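Local coordinates for Glyoxalase/bleomycin resistance protein/dioxygenase (Catenulispora acidiphila, PDB 4N04), which is of unestablished function but belongs to the glyoxalase/bleomycin resistance/dioxygenase superfamily and may act as a dioxygenase, at residues Gly15-Ala20 and Thr39-Gln44. The protein carries 1 engineered substitution. Sequence-based numbering, arbitrary orientation.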
ATOM      1  N   GLY A  15       7.711  -4.969  10.533  1.00 36.50           N
ATOM      2  CA  GLY A  15       8.168  -5.227  11.891  1.00 40.38           C
ATOM      3  C   GLY A  15       7.072  -5.817  12.765  1.00 49.26           C
ATOM      4  O   GLY A  15       6.977  -7.027  12.919  1.00 53.93           O
ATOM      5  N   ASP A  16       6.223  -4.986  13.385  1.00 54.20           N
ATOM      6  CA  ASP A  16       5.057  -5.477  14.109  1.00 49.19           C
ATOM      7  C   ASP A  16       3.921  -5.764  13.137  1.00 46.31           C
ATOM      8  O   ASP A  16       3.443  -4.859  12.458  1.00 46.17           O
ATOM      9  CB  ASP A  16       4.612  -4.472  15.173  1.00 55.80           C
ATOM     10  CG  ASP A  16       3.180  -4.709  15.650  1.00 71.04           C
ATOM     11  OD1 ASP A  16       2.693  -5.866  15.663  1.00 76.86           O
ATOM     12  OD2 ASP A  16       2.525  -3.721  16.021  1.00 78.07           O
ATOM     13  N   PHE A  17       3.475  -7.017  13.085  1.00 43.56           N
ATOM     14  CA  PHE A  17       2.432  -7.387  12.140  1.00 48.08           C
ATOM     15  C   PHE A  17       1.117  -6.635  12.386  1.00 52.51           C
ATOM     16  O   PHE A  17       0.541  -6.069  11.455  1.00 53.66           O
ATOM     17  CB  PHE A  17       2.207  -8.891  12.138  1.00 46.95           C
ATOM     18  CG  PHE A  17       1.169  -9.343  11.156  1.00 51.55           C
ATOM     19  CD1 PHE A  17       1.482  -9.494   9.815  1.00 52.46           C
ATOM     20  CD2 PHE A  17      -0.125  -9.617  11.569  1.00 51.86           C
ATOM     21  CE1 PHE A  17       0.522  -9.919   8.901  1.00 51.68           C
ATOM     22  CE2 PHE A  17      -1.088 -10.043  10.661  1.00 52.55           C
ATOM     23  CZ  PHE A  17      -0.761 -10.194   9.325  1.00 53.64           C
ATOM     24  N   GLY A  18       0.655  -6.614  13.635  1.00 51.93           N
ATOM     25  CA  GLY A  18      -0.573  -5.921  13.983  1.00 45.64           C
ATOM     26  C   GLY A  18      -0.645  -4.462  13.558  1.00 46.89           C
ATOM     27  O   GLY A  18      -1.650  -4.024  12.991  1.00 45.58           O
ATOM     28  N   ALA A  19       0.416  -3.700  13.821  1.00 45.67           N
ATOM     29  CA  ALA A  19       0.451  -2.294  13.410  1.00 44.53           C
ATOM     30  C   ALA A  19       0.364  -2.184  11.893  1.00 49.94           C
ATOM     31  O   ALA A  19      -0.369  -1.355  11.349  1.00 52.45           O
ATOM     32  CB  ALA A  19       1.699  -1.614  13.913  1.00 44.09           C
ATOM     33  N   ALA A  20       1.107  -3.044  11.211  1.00 44.64           N
ATOM     34  CA  ALA A  20       1.163  -3.004   9.757  1.00 45.91           C
ATOM     35  C   ALA A  20      -0.186  -3.385   9.142  1.00 46.44           C
ATOM     36  O   ALA A  20      -0.655  -2.743   8.196  1.00 43.20           O
ATOM     37  CB  ALA A  20       2.288  -3.910   9.230  1.00 42.28           C
ATOM     38  N   THR A  39       1.267 -14.304  10.615  1.00 55.40           N
ATOM     39  CA  THR A  39       1.898 -13.011  10.391  1.00 56.74           C
ATOM     40  C   THR A  39       2.095 -12.702   8.894  1.00 51.99           C
ATOM     41  O   THR A  39       3.131 -12.190   8.476  1.00 47.53           O
ATOM     42  CB  THR A  39       3.196 -12.866  11.201  1.00 58.19           C
ATOM     43  OG1 THR A  39       4.043 -13.990  10.954  1.00 60.70           O
ATOM     44  CG2 THR A  39       2.871 -12.813  12.687  1.00 52.75           C
ATOM     45  N   GLU A  40       1.057 -12.994   8.112  1.00 47.42           N
ATOM     46  CA  GLU A  40       1.052 -12.758   6.679  1.00 50.36           C
ATOM     47  C   GLU A  40      -0.345 -12.463   6.181  1.00 48.15           C
ATOM     48  O   GLU A  40      -1.279 -13.214   6.436  1.00 46.02           O
ATOM     49  CB  GLU A  40       1.574 -13.972   5.934  1.00 59.17           C
ATOM     50  CG  GLU A  40       2.832 -13.697   5.190  1.00 69.39           C
ATOM     51  CD  GLU A  40       3.099 -14.700   4.097  1.00 75.97           C
ATOM     52  OE1 GLU A  40       3.775 -15.716   4.377  1.00 76.67           O
ATOM     53  OE2 GLU A  40       2.633 -14.459   2.960  1.00 78.06           O
ATOM     54  N   ALA A  41      -0.482 -11.366   5.452  1.00 46.73           N
ATOM     55  CA  ALA A  41      -1.768 -10.968   4.920  1.00 42.97           C
ATOM     56  C   ALA A  41      -1.609 -10.575   3.456  1.00 47.44           C
ATOM     57  O   ALA A  41      -0.674  -9.856   3.094  1.00 48.21           O
ATOM     58  CB  ALA A  41      -2.328  -9.815   5.731  1.00 39.16           C
ATOM     59  N   VAL A  42      -2.524 -11.059   2.626  1.00 37.30           N
ATOM     60  CA  VAL A  42      -2.528 -10.818   1.194  1.00 36.90           C
ATOM     61  C   VAL A  42      -3.785 -10.046   0.796  1.00 44.02           C
ATOM     62  O   VAL A  42      -4.889 -10.409   1.195  1.00 45.96           O
ATOM     63  CB  VAL A  42      -2.547 -12.150   0.427  1.00 37.69           C
ATOM     64  CG1 VAL A  42      -2.630 -11.919  -1.070  1.00 37.24           C
ATOM     65  CG2 VAL A  42      -1.339 -12.985   0.780  1.00 37.88           C
ATOM     66  N   TRP A  43      -3.617  -8.970   0.032  1.00 41.22           N
ATOM     67  CA  TRP A  43      -4.747  -8.267  -0.560  1.00 37.33           C
ATOM     68  C   TRP A  43      -4.738  -8.503  -2.050  1.00 45.06           C
ATOM     69  O   TRP A  43      -3.724  -8.278  -2.717  1.00 43.89           O
ATOM     70  CB  TRP A  43      -4.658  -6.760  -0.351  1.00 37.71           C
ATOM     71  CG  TRP A  43      -4.966  -6.273   1.006  1.00 38.32           C
ATOM     72  CD1 TRP A  43      -6.122  -5.687   1.416  1.00 39.62           C
ATOM     73  CD2 TRP A  43      -4.095  -6.278   2.138  1.00 43.22           C
ATOM     74  NE1 TRP A  43      -6.034  -5.333   2.737  1.00 40.30           N
ATOM     75  CE2 TRP A  43      -4.800  -5.690   3.209  1.00 44.36           C
ATOM     76  CE3 TRP A  43      -2.789  -6.730   2.357  1.00 37.76           C
ATOM     77  CZ2 TRP A  43      -4.245  -5.536   4.477  1.00 40.18           C
ATOM     78  CZ3 TRP A  43      -2.238  -6.582   3.618  1.00 44.09           C
ATOM     79  CH2 TRP A  43      -2.963  -5.987   4.662  1.00 43.79           C
ATOM     80  N   GLN A  44      -5.870  -8.943  -2.582  1.00 46.30           N
ATOM     81  CA  GLN A  44      -6.053  -8.899  -4.018  1.00 46.80           C
ATOM     82  C   GLN A  44      -6.599  -7.532  -4.364  1.00 44.62           C
ATOM     83  O   GLN A  44      -7.696  -7.171  -3.936  1.00 45.27           O
ATOM     84  CB  GLN A  44      -7.012  -9.968  -4.504  1.00 47.34           C
ATOM     85  CG  GLN A  44      -7.234  -9.872  -5.991  1.00 49.87           C
ATOM     86  CD  GLN A  44      -7.681 -11.179  -6.573  1.00 55.86           C
ATOM     87  OE1 GLN A  44      -7.168 -12.235  -6.209  1.00 59.13           O
ATOM     88  NE2 GLN A  44      -8.654 -11.127  -7.471  1.00 59.22           N
TER
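Phe-17, in the first turn of helix 17-28, packs one face of its ring against Thr-39 CA, just before strand 40-46. With CG anti to the backbone N (chi1 -178°), the side chain extends from the helix toward Thr-39. Phe-17 CB meets the methyl CG2 of Thr-39 at 4.0 Å, and Phe-17 CG sits 3.8 Å from Thr-39 CA. Thr-39 CA stands over one face of the Phe-17 ring, 3.7 Å from its centroid and 14° off the normal, a CH-pi contact. Phe-17 CD1 and CE1 run beside the Thr-39/Glu-40 peptide, though the modelled approach of CE1 is too short to be trusted. Phe-17 CZ, at the tip, reaches the methyl CB of Ala-41 at 3.9 Å. Ala-41 N lies at the ring edge, near its plane. At the helix start, Asp-16 is the N-cap residue: its OD2 accepts a weak hydrogen bond from Ala-19 N (3.0 Å). Glu-55 of the adjacent strand 49-55 ties the two segments together, its carboxylate accepting from Phe-17 N and its backbone bonding to Thr-39. The contact thus packs the helix start against the four-stranded sheet of one beta-alpha-beta-beta-beta module of the vicinal oxygen chelate fold. No hydrogen bond joins the segments directly; the direct contact is therefore apolar and CH-pi in character, while Glu-55 provides a polar link.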